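PDB 2IVF: ethylbenzene dehydrogenase alpha-subunit from Aromatoleum aromaticum, which belongs to the molybdopterin oxidoreductase family and holds MGD, MD1, a molybdenum atom and an iron/sulfur cluster. Local coordinates for residues Ile217-Ile221 against Arg612-Ser616; Glu327-Leu333 against Thr809-Tyr815; Tyr357-Glu361 against Leu376-Ala381; Leu936-Lys941 against Pro961-Asp966. All blocks are in the same frame, centred on the assembly; numbering follows the deposited sequence.

Interaction 1: residues Ile217-Ile221 against Arg612-Ser616. With MD1 (phosphoric acid 4-(2-amino-4-oxo-3,4,5,6,-tetrahydro-pteridin-6-yl)-2-hydroxy-3,4-dimercapto-but-3-en-yl ester guanylate ester), chain N.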
# COMPACT_ATOMS: atom_id res chain seq x y z
N ILE A 217 0.71 -1.47 -23.18
CA ILE A 217 0.43 -1.35 -21.76
C ILE A 217 1.31 -0.28 -21.12
O ILE A 217 0.84 0.59 -20.43
CB ILE A 217 0.59 -2.72 -21.04
CG1 ILE A 217 0.60 -2.56 -19.50
CG2 ILE A 217 1.86 -3.45 -21.46
CD1 ILE A 217 -0.73 -2.08 -18.93
N ASN A 218 2.62 -0.34 -21.35
CA ASN A 218 3.53 0.56 -20.63
C ASN A 218 3.42 2.01 -21.01
O ASN A 218 3.53 2.89 -20.15
CB ASN A 218 4.96 0.09 -20.78
CG ASN A 218 5.32 -0.80 -19.68
OD1 ASN A 218 4.96 -1.98 -19.67
ND2 ASN A 218 5.94 -0.22 -18.66
N VAL A 219 3.22 2.26 -22.28
CA VAL A 219 3.02 3.62 -22.77
C VAL A 219 1.66 4.14 -22.23
O VAL A 219 1.50 5.33 -21.92
CB VAL A 219 3.12 3.62 -24.27
CG1 VAL A 219 2.95 5.04 -24.87
CG2 VAL A 219 4.50 2.98 -24.68
N ASP A 220 0.69 3.22 -22.10
CA ASP A 220 -0.66 3.59 -21.71
C ASP A 220 -0.71 3.98 -20.22
O ASP A 220 -1.36 4.96 -19.84
CB ASP A 220 -1.64 2.45 -22.04
CG ASP A 220 -3.09 2.88 -21.86
OD1 ASP A 220 -3.57 3.80 -22.59
OD2 ASP A 220 -3.75 2.28 -20.98
N ILE A 221 0.02 3.24 -19.40
CA ILE A 221 0.05 3.53 -17.95
C ILE A 221 0.95 4.71 -17.64
O ILE A 221 0.62 5.54 -16.80
CB ILE A 221 0.41 2.31 -17.13
CG1 ILE A 221 1.78 1.72 -17.52
CG2 ILE A 221 -0.70 1.25 -17.26
CD1 ILE A 221 2.08 0.32 -16.95
N ARG A 612 -10.40 5.09 -14.37
CA ARG A 612 -9.37 5.85 -13.61
C ARG A 612 -7.97 5.91 -14.27
O ARG A 612 -7.19 6.85 -14.04
CB ARG A 612 -9.21 5.34 -12.17
CG ARG A 612 -8.92 3.87 -12.04
CD ARG A 612 -7.96 3.60 -10.94
NE ARG A 612 -6.67 4.20 -11.21
CZ ARG A 612 -5.58 3.55 -11.64
NH1 ARG A 612 -5.60 2.24 -11.89
NH2 ARG A 612 -4.46 4.23 -11.85
N ARG A 613 -7.63 4.90 -15.06
CA ARG A 613 -6.30 4.81 -15.64
C ARG A 613 -6.10 5.84 -16.74
O ARG A 613 -5.08 6.55 -16.73
CB ARG A 613 -6.02 3.44 -16.23
CG ARG A 613 -4.59 3.36 -16.78
CD ARG A 613 -4.41 2.35 -17.86
NE ARG A 613 -4.37 1.00 -17.28
CZ ARG A 613 -3.91 -0.06 -17.95
NH1 ARG A 613 -3.46 0.08 -19.18
NH2 ARG A 613 -3.89 -1.26 -17.39
N LYS A 614 -7.02 5.92 -17.69
CA LYS A 614 -6.90 6.95 -18.74
C LYS A 614 -7.07 8.33 -18.16
O LYS A 614 -8.02 8.61 -17.42
CB LYS A 614 -7.87 6.80 -19.90
CG LYS A 614 -7.37 5.95 -21.06
CD LYS A 614 -7.00 4.56 -20.62
CE LYS A 614 -6.85 3.65 -21.84
NZ LYS A 614 -6.22 2.32 -21.52
N ARG A 615 -6.15 9.20 -18.54
CA ARG A 615 -6.23 10.60 -18.14
C ARG A 615 -7.41 11.20 -18.85
O ARG A 615 -7.53 11.10 -20.08
CB ARG A 615 -4.95 11.37 -18.50
CG ARG A 615 -3.79 11.12 -17.54
CD ARG A 615 -3.39 9.65 -17.43
NE ARG A 615 -2.17 9.51 -16.64
CZ ARG A 615 -1.50 8.37 -16.55
NH1 ARG A 615 -1.96 7.30 -17.21
NH2 ARG A 615 -0.38 8.30 -15.84
N SER A 616 -8.31 11.81 -18.07
CA SER A 616 -9.60 12.25 -18.59
C SER A 616 -10.49 11.15 -19.23
O SER A 616 -11.52 11.43 -19.81
CB SER A 616 -9.41 13.45 -19.52
OG SER A 616 -8.93 14.58 -18.84
PB MD1 N . -4.92 -0.59 -14.06
O3B MD1 N . -5.31 -0.86 -12.56
O1B MD1 N . -4.08 -1.74 -14.51
O2B MD1 N . -6.04 -0.06 -14.87
O3A MD1 N . -3.94 0.65 -13.90
C10 MD1 N . -2.51 0.50 -13.70
C11 MD1 N . -2.03 1.91 -13.42
O11 MD1 N . -2.41 2.13 -12.02
C12 MD1 N . -0.53 1.99 -13.53
S12 MD1 N . 0.44 0.59 -13.51
C13 MD1 N . 0.12 3.20 -13.57
S13 MD1 N . 1.80 3.31 -13.63
C14 MD1 N . -0.60 4.49 -13.59
N15 MD1 N . -0.38 5.42 -12.53
C16 MD1 N . -1.11 6.57 -12.43
C15 MD1 N . -0.74 7.47 -11.44
O14 MD1 N . 0.24 7.24 -10.68
N17 MD1 N . -1.54 8.55 -11.33
C17 MD1 N . -2.61 8.77 -12.20
N16 MD1 N . -3.31 9.88 -12.01
N18 MD1 N . -2.91 7.90 -13.18
C20 MD1 N . -2.17 6.82 -13.30
N8 MD1 N . -2.44 5.96 -14.31
C7 MD1 N . -1.77 4.71 -14.53
PA MD1 N . -6.71 -1.19 -11.83
O1A MD1 N . -6.33 -1.89 -10.57
O2A MD1 N . -7.46 0.07 -11.70
O5' MD1 N . -7.50 -2.17 -12.79
C5' MD1 N . -7.00 -3.49 -12.89
C4' MD1 N . -8.09 -4.46 -12.69
O4' MD1 N . -7.43 -5.71 -12.65
C1' MD1 N . -8.25 -6.52 -11.81
N9 MD1 N . -7.59 -7.72 -11.28
C4 MD1 N . -7.83 -8.94 -11.74
N3 MD1 N . -8.66 -9.34 -12.73
C2 MD1 N . -8.75 -10.63 -13.05
N2 MD1 N . -9.56 -11.05 -14.06
N1 MD1 N . -8.04 -11.54 -12.28
C6 MD1 N . -7.19 -11.20 -11.26
O6 MD1 N . -6.56 -12.09 -10.69
C5 MD1 N . -7.07 -9.84 -10.97
N7 MD1 N . -6.39 -9.12 -10.07
C8 MD1 N . -6.71 -7.84 -10.28
C2' MD1 N . -8.64 -5.60 -10.65
O2' MD1 N . -9.85 -6.00 -9.97
C3' MD1 N . -8.72 -4.22 -11.31
O3' MD1 N . -10.09 -3.76 -11.46

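Interaction 2: residues Glu327-Leu333 against Thr809-Tyr815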
# COMPACT_ATOMS: atom_id res chain seq x y z
N GLU A 327 35.05 8.99 -22.36
CA GLU A 327 34.91 7.64 -22.91
C GLU A 327 33.45 7.29 -23.19
O GLU A 327 33.13 6.74 -24.26
CB GLU A 327 35.57 6.65 -21.94
CG GLU A 327 35.29 5.19 -22.11
CD GLU A 327 35.83 4.41 -20.91
OE1 GLU A 327 37.08 4.26 -20.84
OE2 GLU A 327 35.02 4.01 -20.03
N GLN A 328 32.58 7.62 -22.25
CA GLN A 328 31.25 7.06 -22.19
C GLN A 328 30.22 7.87 -22.93
O GLN A 328 29.16 7.34 -23.22
CB GLN A 328 30.79 6.90 -20.73
CG GLN A 328 31.56 5.91 -19.88
CD GLN A 328 31.21 4.47 -20.23
OE1 GLN A 328 30.04 4.11 -20.26
NE2 GLN A 328 32.22 3.67 -20.53
N THR A 329 30.51 9.13 -23.22
CA THR A 329 29.47 10.07 -23.62
C THR A 329 29.84 10.87 -24.86
O THR A 329 30.95 10.76 -25.37
CB THR A 329 29.15 11.10 -22.52
OG1 THR A 329 30.17 12.10 -22.54
CG2 THR A 329 29.04 10.44 -21.14
N ASP A 330 28.86 11.64 -25.32
CA ASP A 330 29.04 12.49 -26.47
C ASP A 330 29.65 13.82 -26.08
O ASP A 330 29.88 14.65 -26.95
CB ASP A 330 27.72 12.67 -27.24
CG ASP A 330 26.67 13.45 -26.48
OD1 ASP A 330 26.74 13.53 -25.23
OD2 ASP A 330 25.75 13.99 -27.17
N LEU A 331 29.95 14.03 -24.79
CA LEU A 331 30.48 15.32 -24.37
C LEU A 331 31.75 15.76 -25.13
O LEU A 331 31.92 16.94 -25.39
CB LEU A 331 30.68 15.40 -22.83
CG LEU A 331 29.47 15.25 -21.91
CD1 LEU A 331 29.82 15.86 -20.55
CD2 LEU A 331 28.21 15.83 -22.45
N PRO A 332 32.66 14.83 -25.47
CA PRO A 332 33.78 15.27 -26.32
C PRO A 332 33.54 15.27 -27.83
O PRO A 332 34.46 15.58 -28.57
CB PRO A 332 34.87 14.24 -25.99
CG PRO A 332 34.11 13.02 -25.73
CD PRO A 332 32.86 13.44 -25.00
N LEU A 333 32.36 14.91 -28.32
CA LEU A 333 32.16 14.86 -29.77
C LEU A 333 31.95 16.26 -30.28
O LEU A 333 31.34 17.10 -29.60
CB LEU A 333 31.00 13.97 -30.17
CG LEU A 333 31.19 12.47 -29.90
CD1 LEU A 333 29.95 11.69 -30.29
CD2 LEU A 333 32.41 11.88 -30.63
N THR A 809 25.18 8.53 -31.72
CA THR A 809 26.61 8.77 -31.46
C THR A 809 27.40 7.56 -30.97
O THR A 809 28.63 7.64 -30.79
CB THR A 809 26.80 9.84 -30.38
OG1 THR A 809 26.19 9.41 -29.15
CG2 THR A 809 26.22 11.19 -30.83
N ARG A 810 26.68 6.46 -30.74
CA ARG A 810 27.21 5.23 -30.11
C ARG A 810 27.64 5.41 -28.66
O ARG A 810 28.26 4.54 -28.05
CB ARG A 810 28.35 4.64 -30.91
CG ARG A 810 27.90 3.97 -32.20
CD ARG A 810 27.22 2.60 -31.92
NE ARG A 810 26.47 2.14 -33.11
CZ ARG A 810 26.99 1.40 -34.07
NH1 ARG A 810 28.24 1.01 -34.02
NH2 ARG A 810 26.25 1.05 -35.12
N ARG A 811 27.29 6.57 -28.11
CA ARG A 811 27.63 6.91 -26.74
C ARG A 811 26.42 7.34 -25.95
O ARG A 811 25.31 7.43 -26.47
CB ARG A 811 28.68 8.01 -26.75
CG ARG A 811 30.00 7.53 -27.31
CD ARG A 811 30.73 8.56 -28.17
NE ARG A 811 32.05 8.01 -28.40
CZ ARG A 811 32.34 7.07 -29.30
NH1 ARG A 811 31.43 6.65 -30.16
NH2 ARG A 811 33.58 6.60 -29.37
N ALA A 812 26.62 7.50 -24.64
CA ALA A 812 25.56 8.01 -23.78
C ALA A 812 25.46 9.47 -24.22
O ALA A 812 26.43 10.20 -24.08
CB ALA A 812 25.91 7.88 -22.35
N GLN A 813 24.31 9.85 -24.74
CA GLN A 813 24.22 10.99 -25.62
C GLN A 813 23.35 12.07 -25.04
O GLN A 813 22.16 11.91 -24.93
CB GLN A 813 23.67 10.55 -26.95
CG GLN A 813 23.68 11.65 -27.95
CD GLN A 813 23.25 11.22 -29.31
OE1 GLN A 813 23.39 10.05 -29.67
NE2 GLN A 813 22.75 12.16 -30.11
N PHE A 814 23.99 13.15 -24.61
CA PHE A 814 23.30 14.31 -24.07
C PHE A 814 22.90 15.37 -25.05
O PHE A 814 22.04 16.17 -24.72
CB PHE A 814 24.11 14.88 -22.94
CG PHE A 814 24.30 13.88 -21.87
CD1 PHE A 814 23.29 13.66 -20.96
CD2 PHE A 814 25.40 13.07 -21.85
CE1 PHE A 814 23.39 12.69 -20.02
CE2 PHE A 814 25.50 12.10 -20.89
CZ PHE A 814 24.50 11.92 -19.97
N TYR A 815 23.52 15.36 -26.23
CA TYR A 815 23.15 16.29 -27.30
C TYR A 815 22.31 15.59 -28.38
O TYR A 815 22.81 14.72 -29.09
CB TYR A 815 24.42 16.92 -27.86
CG TYR A 815 24.18 18.08 -28.79
CD1 TYR A 815 23.55 19.23 -28.37
CD2 TYR A 815 24.61 18.03 -30.09
CE1 TYR A 815 23.33 20.31 -29.26
CE2 TYR A 815 24.40 19.08 -30.96
CZ TYR A 815 23.77 20.22 -30.54
OH TYR A 815 23.58 21.28 -31.42
O HOH W 1 34.83 6.73 -26.53
O HOH W 2 33.19 9.50 -26.16

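Interaction 3: residues Tyr357-Glu361 against Leu376-Ala381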
# COMPACT_ATOMS: atom_id res chain seq x y z
N TYR A 357 33.56 12.89 -34.51
CA TYR A 357 34.92 13.28 -34.20
C TYR A 357 35.16 13.76 -32.79
O TYR A 357 34.32 14.44 -32.19
CB TYR A 357 35.36 14.39 -35.13
CG TYR A 357 35.54 13.94 -36.56
CD1 TYR A 357 36.77 13.51 -37.02
CD2 TYR A 357 34.46 13.90 -37.43
CE1 TYR A 357 36.94 13.07 -38.26
CE2 TYR A 357 34.61 13.47 -38.70
CZ TYR A 357 35.86 13.07 -39.12
OH TYR A 357 36.05 12.65 -40.41
N PHE A 358 36.33 13.37 -32.28
CA PHE A 358 36.97 14.01 -31.14
C PHE A 358 37.93 15.07 -31.67
O PHE A 358 38.26 15.11 -32.86
CB PHE A 358 37.82 13.03 -30.35
CG PHE A 358 37.07 11.88 -29.74
CD1 PHE A 358 35.97 12.08 -28.95
CD2 PHE A 358 37.52 10.58 -29.91
CE1 PHE A 358 35.32 11.00 -28.35
CE2 PHE A 358 36.87 9.51 -29.31
CZ PHE A 358 35.77 9.72 -28.53
N PHE A 359 38.40 15.92 -30.77
CA PHE A 359 39.56 16.73 -31.10
C PHE A 359 40.71 16.23 -30.25
O PHE A 359 40.55 16.03 -29.04
CB PHE A 359 39.34 18.22 -30.86
CG PHE A 359 40.38 19.07 -31.53
CD1 PHE A 359 41.56 19.39 -30.87
CD2 PHE A 359 40.20 19.48 -32.83
CE1 PHE A 359 42.54 20.15 -31.49
CE2 PHE A 359 41.19 20.25 -33.47
CZ PHE A 359 42.36 20.58 -32.78
N ASP A 360 41.85 16.01 -30.91
CA ASP A 360 43.09 15.64 -30.24
C ASP A 360 43.98 16.86 -30.17
O ASP A 360 44.52 17.29 -31.19
CB ASP A 360 43.80 14.50 -30.98
CG ASP A 360 45.00 13.97 -30.21
OD1 ASP A 360 45.41 14.61 -29.22
OD2 ASP A 360 45.54 12.91 -30.60
N GLU A 361 44.10 17.41 -28.97
CA GLU A 361 44.80 18.67 -28.75
C GLU A 361 46.29 18.48 -28.99
O GLU A 361 46.92 19.32 -29.64
CB GLU A 361 44.54 19.21 -27.34
CG GLU A 361 43.10 19.72 -27.14
CD GLU A 361 42.65 19.80 -25.66
OE1 GLU A 361 42.50 18.73 -24.98
OE2 GLU A 361 42.39 20.94 -25.19
N LEU A 376 39.38 4.35 -25.34
CA LEU A 376 40.14 5.49 -25.80
C LEU A 376 41.61 5.14 -25.83
O LEU A 376 42.12 4.50 -24.91
CB LEU A 376 39.93 6.69 -24.86
CG LEU A 376 38.54 7.32 -24.78
CD1 LEU A 376 38.51 8.42 -23.75
CD2 LEU A 376 38.05 7.84 -26.13
N ASP A 377 42.30 5.61 -26.85
CA ASP A 377 43.75 5.47 -26.89
C ASP A 377 44.43 6.84 -26.75
O ASP A 377 45.64 6.95 -26.93
CB ASP A 377 44.19 4.68 -28.11
CG ASP A 377 43.80 5.33 -29.41
OD1 ASP A 377 43.24 6.43 -29.41
OD2 ASP A 377 44.09 4.72 -30.47
N PHE A 378 43.63 7.86 -26.42
CA PHE A 378 44.14 9.19 -26.09
C PHE A 378 43.02 9.95 -25.41
O PHE A 378 41.89 9.52 -25.46
CB PHE A 378 44.55 9.94 -27.36
CG PHE A 378 43.40 10.51 -28.12
CD1 PHE A 378 42.65 9.73 -28.95
CD2 PHE A 378 43.07 11.84 -28.00
CE1 PHE A 378 41.59 10.25 -29.65
CE2 PHE A 378 42.02 12.36 -28.70
CZ PHE A 378 41.27 11.58 -29.52
N MET A 379 43.32 11.08 -24.79
CA MET A 379 42.28 11.88 -24.15
C MET A 379 41.72 12.93 -25.10
O MET A 379 42.42 13.86 -25.46
CB MET A 379 42.82 12.58 -22.91
CG MET A 379 42.61 11.81 -21.62
SD MET A 379 40.91 11.88 -21.04
CE MET A 379 41.17 11.99 -19.26
N PRO A 380 40.44 12.79 -25.49
CA PRO A 380 39.82 13.81 -26.33
C PRO A 380 39.76 15.16 -25.64
O PRO A 380 39.68 15.22 -24.42
CB PRO A 380 38.40 13.27 -26.55
CG PRO A 380 38.45 11.84 -26.19
CD PRO A 380 39.53 11.68 -25.19
N ALA A 381 39.74 16.23 -26.42
CA ALA A 381 39.47 17.58 -25.91
C ALA A 381 38.08 17.62 -25.32
O ALA A 381 37.18 16.93 -25.81
CB ALA A 381 39.59 18.63 -27.04
O HOH W 3 37.10 16.02 -28.23

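Interaction 4: residues Leu936-Lys941 against Pro961-Asp966. With MD1 (phosphoric acid 4-(2-amino-4-oxo-3,4,5,6,-tetrahydro-pteridin-6-yl)-2-hydroxy-3,4-dimercapto-but-3-en-yl ester guanylate ester), chain N.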
# COMPACT_ATOMS: atom_id res chain seq x y z
N LEU A 936 -7.16 15.39 -15.95
CA LEU A 936 -5.70 15.23 -16.10
C LEU A 936 -5.19 15.25 -17.52
O LEU A 936 -4.01 15.50 -17.71
CB LEU A 936 -5.19 14.00 -15.35
CG LEU A 936 -5.33 14.01 -13.81
CD1 LEU A 936 -4.77 12.66 -13.27
CD2 LEU A 936 -4.62 15.23 -13.05
N ILE A 937 -6.11 15.10 -18.48
CA ILE A 937 -5.94 15.38 -19.91
C ILE A 937 -5.02 14.46 -20.64
O ILE A 937 -5.40 13.99 -21.70
CB ILE A 937 -5.49 16.84 -20.18
CG1 ILE A 937 -6.44 17.87 -19.53
CG2 ILE A 937 -5.37 17.09 -21.68
CD1 ILE A 937 -7.83 17.50 -19.62
N GLY A 938 -3.80 14.31 -20.15
CA GLY A 938 -2.84 13.36 -20.68
C GLY A 938 -2.11 13.87 -21.90
O GLY A 938 -1.85 13.12 -22.83
N MET A 939 -1.78 15.15 -21.90
CA MET A 939 -1.13 15.76 -23.06
C MET A 939 0.15 14.98 -23.38
O MET A 939 1.04 14.94 -22.56
CB MET A 939 -0.76 17.22 -22.75
CG MET A 939 -1.91 18.14 -22.47
SD MET A 939 -3.01 18.37 -23.90
CE MET A 939 -2.01 19.40 -24.99
N PRO A 940 0.22 14.32 -24.55
CA PRO A 940 1.45 13.62 -24.87
C PRO A 940 2.50 14.58 -25.37
O PRO A 940 2.17 15.53 -26.09
CB PRO A 940 1.03 12.66 -25.99
CG PRO A 940 -0.42 12.73 -26.09
CD PRO A 940 -0.80 14.08 -25.58
N LYS A 941 3.76 14.31 -25.05
CA LYS A 941 4.86 15.18 -25.46
C LYS A 941 5.09 15.02 -26.95
O LYS A 941 5.48 13.95 -27.40
CB LYS A 941 6.15 14.91 -24.64
CG LYS A 941 7.27 15.89 -25.04
CD LYS A 941 8.25 16.12 -23.92
CE LYS A 941 9.46 16.91 -24.39
NZ LYS A 941 10.33 17.32 -23.23
N PRO A 961 4.64 8.64 -27.93
CA PRO A 961 4.25 9.67 -26.97
C PRO A 961 3.24 9.14 -25.99
O PRO A 961 2.16 8.75 -26.39
CB PRO A 961 3.64 10.77 -27.87
CG PRO A 961 3.30 10.11 -29.13
CD PRO A 961 4.05 8.85 -29.26
N ALA A 962 3.60 9.12 -24.73
CA ALA A 962 2.74 8.58 -23.67
C ALA A 962 1.70 9.62 -23.21
O ALA A 962 2.03 10.74 -22.83
CB ALA A 962 3.58 8.09 -22.49
N PRO A 963 0.41 9.25 -23.25
CA PRO A 963 -0.68 10.17 -22.86
C PRO A 963 -0.92 10.19 -21.37
O PRO A 963 -2.05 9.97 -20.90
CB PRO A 963 -1.86 9.57 -23.60
CG PRO A 963 -1.58 8.08 -23.48
CD PRO A 963 -0.10 7.94 -23.69
N VAL A 964 0.13 10.52 -20.62
CA VAL A 964 0.25 10.11 -19.20
C VAL A 964 0.74 11.24 -18.31
O VAL A 964 1.02 11.02 -17.16
CB VAL A 964 1.21 8.93 -19.04
CG1 VAL A 964 0.73 7.68 -19.87
CG2 VAL A 964 2.68 9.32 -19.37
N THR A 965 0.85 12.43 -18.89
CA THR A 965 1.56 13.57 -18.31
C THR A 965 0.71 14.33 -17.30
O THR A 965 0.54 15.54 -17.39
CB THR A 965 1.97 14.52 -19.42
OG1 THR A 965 0.80 14.94 -20.14
CG2 THR A 965 2.94 13.76 -20.41
N ASP A 966 0.23 13.61 -16.32
CA ASP A 966 -0.68 14.17 -15.34
C ASP A 966 -0.03 14.92 -14.16
O ASP A 966 -0.71 15.63 -13.42
CB ASP A 966 -1.58 13.06 -14.78
CG ASP A 966 -0.82 12.03 -14.03
OD1 ASP A 966 -0.31 12.33 -12.91
OD2 ASP A 966 -0.81 10.88 -14.50
PB MD1 N . -4.92 -0.59 -14.06
O3B MD1 N . -5.31 -0.86 -12.56
O1B MD1 N . -4.08 -1.74 -14.51
O2B MD1 N . -6.04 -0.06 -14.87
O3A MD1 N . -3.94 0.65 -13.90
C10 MD1 N . -2.51 0.50 -13.70
C11 MD1 N . -2.03 1.91 -13.42
O11 MD1 N . -2.41 2.13 -12.02
C12 MD1 N . -0.53 1.99 -13.53
S12 MD1 N . 0.44 0.59 -13.51
C13 MD1 N . 0.12 3.20 -13.57
S13 MD1 N . 1.80 3.31 -13.63
C14 MD1 N . -0.60 4.49 -13.59
N15 MD1 N . -0.38 5.42 -12.53
C16 MD1 N . -1.11 6.57 -12.43
C15 MD1 N . -0.74 7.47 -11.44
O14 MD1 N . 0.24 7.24 -10.68
N17 MD1 N . -1.54 8.55 -11.33
C17 MD1 N . -2.61 8.77 -12.20
N16 MD1 N . -3.31 9.88 -12.01
N18 MD1 N . -2.91 7.90 -13.18
C20 MD1 N . -2.17 6.82 -13.30
N8 MD1 N . -2.44 5.96 -14.31
C7 MD1 N . -1.77 4.71 -14.53
PA MD1 N . -6.71 -1.19 -11.83
O1A MD1 N . -6.33 -1.89 -10.57
O2A MD1 N . -7.46 0.07 -11.70
O5' MD1 N . -7.50 -2.17 -12.79
C5' MD1 N . -7.00 -3.49 -12.89
C4' MD1 N . -8.09 -4.46 -12.69
O4' MD1 N . -7.43 -5.71 -12.65
C1' MD1 N . -8.25 -6.52 -11.81
N9 MD1 N . -7.59 -7.72 -11.28
C4 MD1 N . -7.83 -8.94 -11.74
N3 MD1 N . -8.66 -9.34 -12.73
C2 MD1 N . -8.75 -10.63 -13.05
N2 MD1 N . -9.56 -11.05 -14.06
N1 MD1 N . -8.04 -11.54 -12.28
C6 MD1 N . -7.19 -11.20 -11.26
O6 MD1 N . -6.56 -12.09 -10.69
C5 MD1 N . -7.07 -9.84 -10.97
N7 MD1 N . -6.39 -9.12 -10.07
C8 MD1 N . -6.71 -7.84 -10.28
C2' MD1 N . -8.64 -5.60 -10.65
O2' MD1 N . -9.85 -6.00 -9.97
C3' MD1 N . -8.72 -4.22 -11.31
O3' MD1 N . -10.09 -3.76 -11.46
O HOH W 4 -1.52 16.18 -19.32

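Interaction 1: residues Ile217-Ile221 against Arg612-Ser616
Asp220 reaches from helix 217-221 and meets Arg613 and Lys614 with a single oxygen. Its OD2 accepts from Arg613 NH1 at 2.9 Å, on the anti lone pair and close to the guanidinium plane. Lys614 NZ comes to Asp220 OD2 on the syn side, at 2.5 Å, a value short enough to be taken with caution. The carboxylate and guanidinium planes are turned 52° apart, and only one carboxylate oxygen bonds to Arg613. Arg613 starts out extended and bends at chi3 (-76°). The bend turns NE and NH2 to the PB phosphate of MD1 and leaves NH1 facing Asp220. Arg613 NH2 gives to MD1 O1B at 2.9 Å, and Arg613 NE gives to MD1 O2B at 3.1 Å. CG2 of Ile221 sits over the centre of one face of the Arg613 guanidinium, 3.5 Å from CZ. Ala190 O also accepts from Arg613 NH1, and Asp189 pairs with Lys614 NZ.

Arg615 grips the carbonyl of Ile221 end-on. Its NH1 and NH2 both lie 3.1 Å from Ile221 O and reach it from the same face. One face of this guanidinium covers N8 of MD1, and its NE pairs with Asp966. Arg612 folds at chi2 and chi3 and turns to the ligand, with NH1 2.9 Å from MD1 O2A. Its NH2 bonds to MD1 O11. The gathered positive charges are probably balanced by Asp220 and the phosphates. Asp220 is a second-shell partner of Arg613. Arg612, Arg613, Arg615 and Ile221 line the MD1 pocket of a molybdopterin oxidoreductase, and Ile221 also lies near the molybdenum atom.

Interaction 2: residues Glu327-Leu333 against Thr809-Tyr815
Asp330 turns its carboxylate onto the backbone of Phe814 and Tyr815. Tyr815 N gives to Asp330 OD2 at 2.8 Å, on the syn lone pair. Phe814 N reaches Asp330 OD1, also at 2.8 Å, but from above the carboxylate plane. CG of Asp330 stands between its own N and carbonyl carbon (chi1 67°), which points both oxygens at these neighbouring amides. The Phe814 ring presents an edge to Thr329, with CE2 3.9 Å from CG2. CD2 of Leu331 meets the same ring obliquely. On the other flank CD1 of Leu333 touches Thr809 CB at 3.7 Å.

Arg811 bends at chi2 and lays CD against Thr329 O. Two waters carry its guanidinium back across: one joins NH2 to Glu327 O, the other NE to Thr329 O. Ser370 O accepts from NH2 as well. Ala812 N gives to Gln328 O at 2.9 Å, and Asp330 N gives to Ala812 O. Together these make a single beta bridge between Thr329 and Ala812. Helix 454-467 packs on Phe814. The bridge joins the end of helix 322-328 to the loop between helices 796-800 and 819-824, beside the ST turn of Thr329 and the type I turn from Asp330 to Leu333.

Interaction 3: residues Tyr357-Glu361 against Leu376-Ala381
Phe358 and Pro380 form the tight part of the contact. CG of Pro380 stands over the centre of the Phe358 ring, 3.7 Å from its centroid and 11° off the normal: a CH-pi contact. The two side chains lie side by side and point the same way. CD2 of Leu376 touches the far end of this ring, 3.8 Å from Phe358 CE2. The Phe378 ring brings CZ to Phe358 CB, also at 3.8 Å, and the two ring planes stand 77° apart.

The Asp360 carboxylate lies over one face of Phe378, offset toward the rim and only 20° from parallel to it. Arg367 pairs with Asp360 OD2 and makes a cation-pi contact with the same Phe378, which probably helps to fix acid and ring against each other. The backbones meet through one direct bond, Ala381 N to Phe359 O at 2.7 Å. A water accepts from Phe359 N and gives to Ala381 O, adding a second link beside it.

The solvent side is thinner. Glu361 is exposed and meets Ala381 alone, with OE1 3.4 Å from Ala381 CA. Leu376 and Phe378 remain partly exposed. Pro332 packs against Phe358 and Pro380. The contact lays the loop 376-381 along strand 356-360, which pairs with strand 365-369 in a two-stranded antiparallel hairpin.

Interaction 4: residues Leu936-Lys941 against Pro961-Asp966
Gly938 and Pro963 bring two irregular segments to 4.4 Å between their CA atoms, and the segments run in roughly opposed directions, 148° apart. Gly938 has a positive phi (82°), and Pro963 O lies close to its CA. In return Gly938 O receives a CA-H...O contact from Pro963 CA at 3.2 Å. Pro963 and Thr965 are each the centre of an inverse gamma turn.

Thr965 turns its hydroxyl to the facing loop. OG1 stands between its own N and carbonyl carbon (chi1 58°), which sets it beside Met939. It gives to Met939 O at 2.4 Å, a distance so short that its exact value is doubtful. A water ties the same region: it accepts from Met939 N and gives to Leu936 O and to Thr965 OG1. Thr965 N has no partner in the model.

At one end Pro940 and Pro961 meet at their CB atoms, 3.7 Å apart. Phe574 touches both prolines, and Trp560 touches Pro940 and Pro963. At the other end CD1 of Leu936 meets CB of Asp966 at 3.6 Å. Leu936 CD1 also lies 3.4 Å from MD1 N16. The Asp966 carboxylate is near the same ring system, with OD2 3.6 Å from MD1 C17, and Arg615 pairs with that oxygen. Both segments belong to the long connection between strands 915-917 and 969-975, and the contact folds it back on itself to form part of the MD1 pocket wall.

In the fold
From the N terminus, segment 217-221 opens interaction 1, and 327-333 then opens interaction 2. Next, 357-361 and 376-381 close the short loop of interaction 3, within the spans of both. Segment 612-616 closes interaction 1 and 809-815 closes interaction 2, so these two cross. Interaction 4 follows in series near the C terminus. It meets interaction 1 beside MD1 through the Arg615-Asp966 salt bridge; farther from the ligand, Ser616 probably bonds to Ile937. Interaction 2 ties the end of helix 322-328 to the loop before helix 819-824. Interaction 3 lays loop 376-381 on strand 356-360 and touches interaction 2 through Pro332. Both lie far from the ligand.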